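Local coordinates for putative mandelate racemase (Salmonella typhimurium, PDB 2O56), which binds magnesium and probably acts as a hydro-lyase of the enolase superfamily, though its substrate is not established, at residues I12-D17 against Q383-E388; K24-V29 against A54-A59. All coordinates share one frame; numbering follows the deposited sequence.

Contacts 1 and 2 show how one antiparallel sheet can be covered on both faces by elements from different parts of the chain. Their centres lie about 13 Å apart, and neighbouring strands 6-13 and 28-34 join them: Ile12 N probably donates a hydrogen bond to Val29 O, and a salt bridge links the same two strands. Contact 2 is local, linking 24-29 to helix 52-66. Contact 1 spans the chain, bringing 383-388 back to 12-17 after the barrel has been completed, so its two segments enclose contact 2 in sequence. Together they join parts of the N-terminal capping domain, to which both ends of the chain contribute, away from the magnesium site.

Contact 1 of 2, residues I12-D17 against Q383-E388; sequences IDVAND and QELTEE
Ile12, near the end of strand 6-13, meets Leu385 tip to tip. Its CG2 branch lies 4.0 Å from Leu385 CD1, and its other terminus, Ile12 CD1, reaches the same Leu385 CD1 at 4.1 Å, so one methyl group is met by two branches of the isoleucine. Asp13 belongs to the other face of the sheet. Val14 brings the chain back to the leucine: CG1 stands anti to the backbone N (chi1 172°), which leaves CG2 beside that N, and it is CG2 that approaches obliquely, with Val14 CG2 4.0 Å from Leu385 CD1. Leu385 can serve both partners because its chain is extended beyond CB, CD1 standing anti to CA (chi2 -179°). Val29 of the adjacent strand and Met390 of helix 387-392 also touch Leu385, making this a buried, wholly apolar meeting. Farther on, Ala15 N is hydrogen-bonded to Ser393 OG, tying the exit of strand 6-13 to the loop after helix 387-392. Thr386, directly after the leucine, is the N-cap of that helix. Such a return of the C-terminal segment to the N-terminal sheet, followed here by strand 395-398, which pairs with strand 6-13, is consistent with the two-domain enolase-superfamily fold, whose capping domain includes both chain ends.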
loop_
_atom_site.group_PDB
_atom_site.type_symbol
_atom_site.label_atom_id
_atom_site.label_comp_id
_atom_site.label_asym_id
_atom_site.label_seq_id
_atom_site.Cartn_x
_atom_site.Cartn_y
_atom_site.Cartn_z
ATOM N N ILE A 12 31.993 -10.626 35.280
ATOM C CA ILE A 12 33.447 -10.716 35.179
ATOM C C ILE A 12 34.019 -9.856 34.042
ATOM O O ILE A 12 33.687 -10.038 32.871
ATOM C CB ILE A 12 33.899 -12.206 35.025
ATOM C CG1 ILE A 12 33.406 -13.028 36.218
ATOM C CG2 ILE A 12 35.424 -12.323 34.881
ATOM C CD1 ILE A 12 33.299 -14.511 35.986
ATOM N N ASP A 13 34.891 -8.919 34.401
ATOM C CA ASP A 13 35.590 -8.096 33.432
ATOM C C ASP A 13 36.898 -8.806 33.062
ATOM O O ASP A 13 37.911 -8.649 33.737
ATOM C CB ASP A 13 35.864 -6.722 34.061
ATOM C CG ASP A 13 36.306 -5.676 33.052
ATOM O OD1 ASP A 13 36.270 -5.930 31.830
ATOM O OD2 ASP A 13 36.686 -4.574 33.497
ATOM N N VAL A 14 36.850 -9.589 31.990
ATOM C CA VAL A 14 37.838 -10.639 31.703
ATOM C C VAL A 14 39.202 -10.027 31.407
ATOM O O VAL A 14 39.356 -9.290 30.426
ATOM C CB VAL A 14 37.371 -11.534 30.513
ATOM C CG1 VAL A 14 38.481 -12.522 30.056
ATOM C CG2 VAL A 14 36.067 -12.268 30.868
ATOM N N ALA A 15 40.173 -10.323 32.274
ATOM C CA ALA A 15 41.573 -9.883 32.090
ATOM C C ALA A 15 42.243 -10.644 30.964
ATOM O O ALA A 15 42.120 -11.863 30.873
ATOM C CB ALA A 15 42.386 -10.061 33.392
ATOM N N ASN A 16 42.974 -9.923 30.121
ATOM C CA ASN A 16 43.449 -10.476 28.853
ATOM C C ASN A 16 44.676 -9.752 28.324
ATOM O O ASN A 16 44.901 -8.568 28.617
ATOM C CB ASN A 16 42.339 -10.453 27.787
ATOM C CG ASN A 16 41.852 -9.039 27.470
ATOM O OD1 ASN A 16 40.861 -8.579 28.033
ATOM N ND2 ASN A 16 42.547 -8.348 26.563
ATOM N N ASP A 17 45.443 -10.459 27.504
ATOM C CA ASP A 17 46.713 -9.937 27.033
ATOM C C ASP A 17 46.675 -9.106 25.753
ATOM O O ASP A 17 47.723 -8.654 25.281
ATOM C CB ASP A 17 47.773 -11.038 26.992
ATOM C CG ASP A 17 48.438 -11.231 28.340
ATOM O OD1 ASP A 17 49.624 -10.850 28.463
ATOM O OD2 ASP A 17 47.763 -11.729 29.279
ATOM N N GLN A 383 32.139 -24.671 27.208
ATOM C CA GLN A 383 33.160 -23.641 27.330
ATOM C C GLN A 383 33.022 -22.894 28.647
ATOM O O GLN A 383 31.914 -22.684 29.147
ATOM C CB GLN A 383 33.131 -22.693 26.127
ATOM C CG GLN A 383 34.382 -21.796 25.994
ATOM C CD GLN A 383 35.697 -22.576 25.886
ATOM O OE1 GLN A 383 36.195 -23.117 26.880
ATOM N NE2 GLN A 383 36.287 -22.596 24.679
ATOM N N GLU A 384 34.162 -22.533 29.232
ATOM C CA GLU A 384 34.213 -21.969 30.577
ATOM C C GLU A 384 35.490 -21.154 30.662
ATOM O O GLU A 384 36.497 -21.527 30.071
ATOM C CB GLU A 384 34.320 -23.090 31.625
ATOM C CG GLU A 384 33.045 -23.867 31.902
ATOM C CD GLU A 384 33.157 -24.748 33.132
ATOM O OE1 GLU A 384 34.270 -24.835 33.699
ATOM O OE2 GLU A 384 32.133 -25.352 33.524
ATOM N N LEU A 385 35.469 -20.063 31.418
ATOM C CA LEU A 385 36.709 -19.348 31.738
ATOM C C LEU A 385 37.593 -20.246 32.612
ATOM O O LEU A 385 37.083 -21.073 33.377
ATOM C CB LEU A 385 36.384 -18.062 32.497
ATOM C CG LEU A 385 35.704 -16.897 31.777
ATOM C CD1 LEU A 385 35.557 -15.781 32.777
ATOM C CD2 LEU A 385 36.535 -16.442 30.573
ATOM N N THR A 386 38.905 -20.080 32.511
ATOM C CA THR A 386 39.823 -20.836 33.390
ATOM C C THR A 386 39.819 -20.231 34.778
ATOM O O THR A 386 39.529 -19.037 34.924
ATOM C CB THR A 386 41.275 -20.778 32.899
ATOM O OG1 THR A 386 41.736 -19.426 32.964
ATOM C CG2 THR A 386 41.400 -21.298 31.492
ATOM N N GLU A 387 40.182 -21.034 35.781
ATOM C CA GLU A 387 40.336 -20.542 37.159
ATOM C C GLU A 387 41.308 -19.365 37.272
ATOM O O GLU A 387 41.066 -18.417 38.022
ATOM C CB GLU A 387 40.780 -21.671 38.099
ATOM C CG GLU A 387 39.675 -22.666 38.466
ATOM C CD GLU A 387 38.502 -22.020 39.192
ATOM O OE1 GLU A 387 38.723 -21.102 40.018
ATOM O OE2 GLU A 387 37.354 -22.441 38.939
ATOM N N GLU A 388 42.398 -19.440 36.513
ATOM C CA GLU A 388 43.441 -18.406 36.500
ATOM C C GLU A 388 42.929 -17.047 36.004
ATOM O O GLU A 388 43.216 -16.006 36.596
ATOM C CB GLU A 388 44.611 -18.860 35.623
ATOM C CG GLU A 388 45.759 -17.859 35.540
ATOM C CD GLU A 388 47.040 -18.459 34.973
ATOM O OE1 GLU A 388 47.111 -19.701 34.823
ATOM O OE2 GLU A 388 47.979 -17.686 34.680
#

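Contact 2 of 2, residues K24-V29 against A54-A59; sequences KWRPVV and AGIGMA
Ile56 places CG1 beside its backbone N and anti to the carbonyl carbon (chi1 -73°), and the chain then runs nearly extended to CD1, reaching out from helix 52-66 to Val28 and Arg26. The Arg26 chain bends at chi3 (98°), which brings its guanidinium to the end of the isoleucine. Both residues cross Ile56 at about a right angle. Val28 packs chiefly on the shaft: Val28 CG2 is 3.9 Å from Ile56 CG1, and Val28 CG1 is 4.0 Å from that same Ile56 CG1. Val28 CG2 also reaches Ile56 CD1 (4.0 Å), so this methyl is shared with Arg26, whose NH2 comes within 3.3 Å of Ile56 CD1, a tight approach that is oblique to the guanidinium plane. Polar bonds hold the group here, since Arg26 NH2 forms a salt bridge with Asp13 OD2 on the neighbouring strand while Arg26 NH1 is hydrogen-bonded to Ser53 OG, one residue before 54-59. The isoleucine also touches Ile11 and Asp13. Elsewhere on the helix, Met58 packs on helix 93-114 and on Ala54 of the second subunit. A helix packed on one face of an antiparallel sheet in this way is characteristic of the alpha+beta capping domain of mandelate racemase-like enzymes.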
loop_
_atom_site.group_PDB
_atom_site.type_symbol
_atom_site.label_atom_id
_atom_site.label_comp_id
_atom_site.label_asym_id
_atom_site.label_seq_id
_atom_site.Cartn_x
_atom_site.Cartn_y
_atom_site.Cartn_z
ATOM N N LYS A 24 40.063 -0.663 22.349
ATOM C CA LYS A 24 40.408 -1.645 23.367
ATOM C C LYS A 24 39.570 -2.925 23.266
ATOM O O LYS A 24 38.704 -3.059 22.388
ATOM C CB LYS A 24 40.259 -1.030 24.758
ATOM C CG LYS A 24 41.318 -1.454 25.754
ATOM C CD LYS A 24 42.657 -0.795 25.472
ATOM C CE LYS A 24 43.803 -1.788 25.590
ATOM N NZ LYS A 24 43.890 -2.672 24.392
ATOM N N TRP A 25 39.839 -3.861 24.173
ATOM C CA TRP A 25 39.213 -5.165 24.153
ATOM C C TRP A 25 38.683 -5.492 25.531
ATOM O O TRP A 25 39.450 -5.600 26.489
ATOM C CB TRP A 25 40.217 -6.230 23.722
ATOM C CG TRP A 25 39.584 -7.574 23.453
ATOM C CD1 TRP A 25 39.823 -8.743 24.117
ATOM C CD2 TRP A 25 38.619 -7.884 22.434
ATOM N NE1 TRP A 25 39.063 -9.762 23.583
ATOM C CE2 TRP A 25 38.315 -9.260 22.550
ATOM C CE3 TRP A 25 37.983 -7.130 21.435
ATOM C CZ2 TRP A 25 37.401 -9.896 21.713
ATOM C CZ3 TRP A 25 37.082 -7.766 20.599
ATOM C CH2 TRP A 25 36.798 -9.134 20.740
ATOM N N ARG A 26 37.368 -5.644 25.643
ATOM C CA ARG A 26 36.758 -5.890 26.942
ATOM C C ARG A 26 35.697 -6.966 26.914
ATOM O O ARG A 26 34.516 -6.664 27.051
ATOM C CB ARG A 26 36.197 -4.591 27.533
ATOM C CG ARG A 26 37.198 -3.824 28.354
ATOM C CD ARG A 26 36.559 -2.635 29.034
ATOM N NE ARG A 26 36.201 -2.923 30.414
ATOM C CZ ARG A 26 35.460 -2.126 31.185
ATOM N NH1 ARG A 26 34.979 -0.990 30.707
ATOM N NH2 ARG A 26 35.195 -2.468 32.441
ATOM N N PRO A 27 36.109 -8.238 26.770
ATOM C CA PRO A 27 35.154 -9.306 26.964
ATOM C C PRO A 27 34.606 -9.318 28.379
ATOM O O PRO A 27 35.325 -9.041 29.333
ATOM C CB PRO A 27 35.974 -10.574 26.693
ATOM C CG PRO A 27 37.379 -10.169 26.864
ATOM C CD PRO A 27 37.445 -8.758 26.428
ATOM N N VAL A 28 33.324 -9.620 28.500
ATOM C CA VAL A 28 32.641 -9.590 29.791
ATOM C C VAL A 28 31.794 -10.847 29.921
ATOM O O VAL A 28 31.042 -11.201 29.017
ATOM C CB VAL A 28 31.765 -8.327 29.917
ATOM C CG1 VAL A 28 30.764 -8.457 31.047
ATOM C CG2 VAL A 28 32.644 -7.103 30.123
ATOM N N VAL A 29 31.930 -11.525 31.055
ATOM C CA VAL A 29 31.326 -12.821 31.257
ATOM C C VAL A 29 30.345 -12.791 32.429
ATOM O O VAL A 29 30.593 -12.147 33.456
ATOM C CB VAL A 29 32.428 -13.914 31.417
ATOM C CG1 VAL A 29 31.882 -15.162 32.060
ATOM C CG2 VAL A 29 33.060 -14.221 30.051
ATOM N N ALA A 54 28.861 -0.138 30.499
ATOM C CA ALA A 54 27.400 -0.133 30.564
ATOM C C ALA A 54 26.871 -1.565 30.620
ATOM O O ALA A 54 25.942 -1.881 31.382
ATOM C CB ALA A 54 26.830 0.588 29.341
ATOM N N GLY A 55 27.477 -2.429 29.810
ATOM C CA GLY A 55 27.122 -3.832 29.795
ATOM C C GLY A 55 27.289 -4.499 31.145
ATOM O O GLY A 55 26.448 -5.313 31.533
ATOM N N ILE A 56 28.380 -4.159 31.845
ATOM C CA ILE A 56 28.659 -4.638 33.204
ATOM C C ILE A 56 27.589 -4.209 34.211
ATOM O O ILE A 56 27.049 -5.047 34.945
ATOM C CB ILE A 56 30.074 -4.173 33.699
ATOM C CG1 ILE A 56 31.160 -4.953 32.979
ATOM C CG2 ILE A 56 30.244 -4.409 35.198
ATOM C CD1 ILE A 56 32.484 -4.219 32.936
ATOM N N GLY A 57 27.268 -2.913 34.236
ATOM C CA GLY A 57 26.249 -2.397 35.143
ATOM C C GLY A 57 24.866 -2.945 34.829
ATOM O O GLY A 57 24.028 -3.118 35.740
ATOM N N MET A 58 24.623 -3.207 33.541
ATOM C CA MET A 58 23.335 -3.754 33.080
ATOM C C MET A 58 23.174 -5.203 33.536
ATOM O O MET A 58 22.148 -5.559 34.114
ATOM C CB MET A 58 23.199 -3.660 31.555
ATOM C CG MET A 58 21.753 -3.826 31.014
ATOM S SD MET A 58 20.597 -2.529 31.472
ATOM C CE MET A 58 19.591 -3.343 32.713
ATOM N N ALA A 59 24.198 -6.019 33.281
ATOM C CA ALA A 59 24.281 -7.395 33.800
ATOM C C ALA A 59 24.119 -7.461 35.296
ATOM O O ALA A 59 23.400 -8.312 35.797
ATOM C CB ALA A 59 25.616 -8.051 33.395
#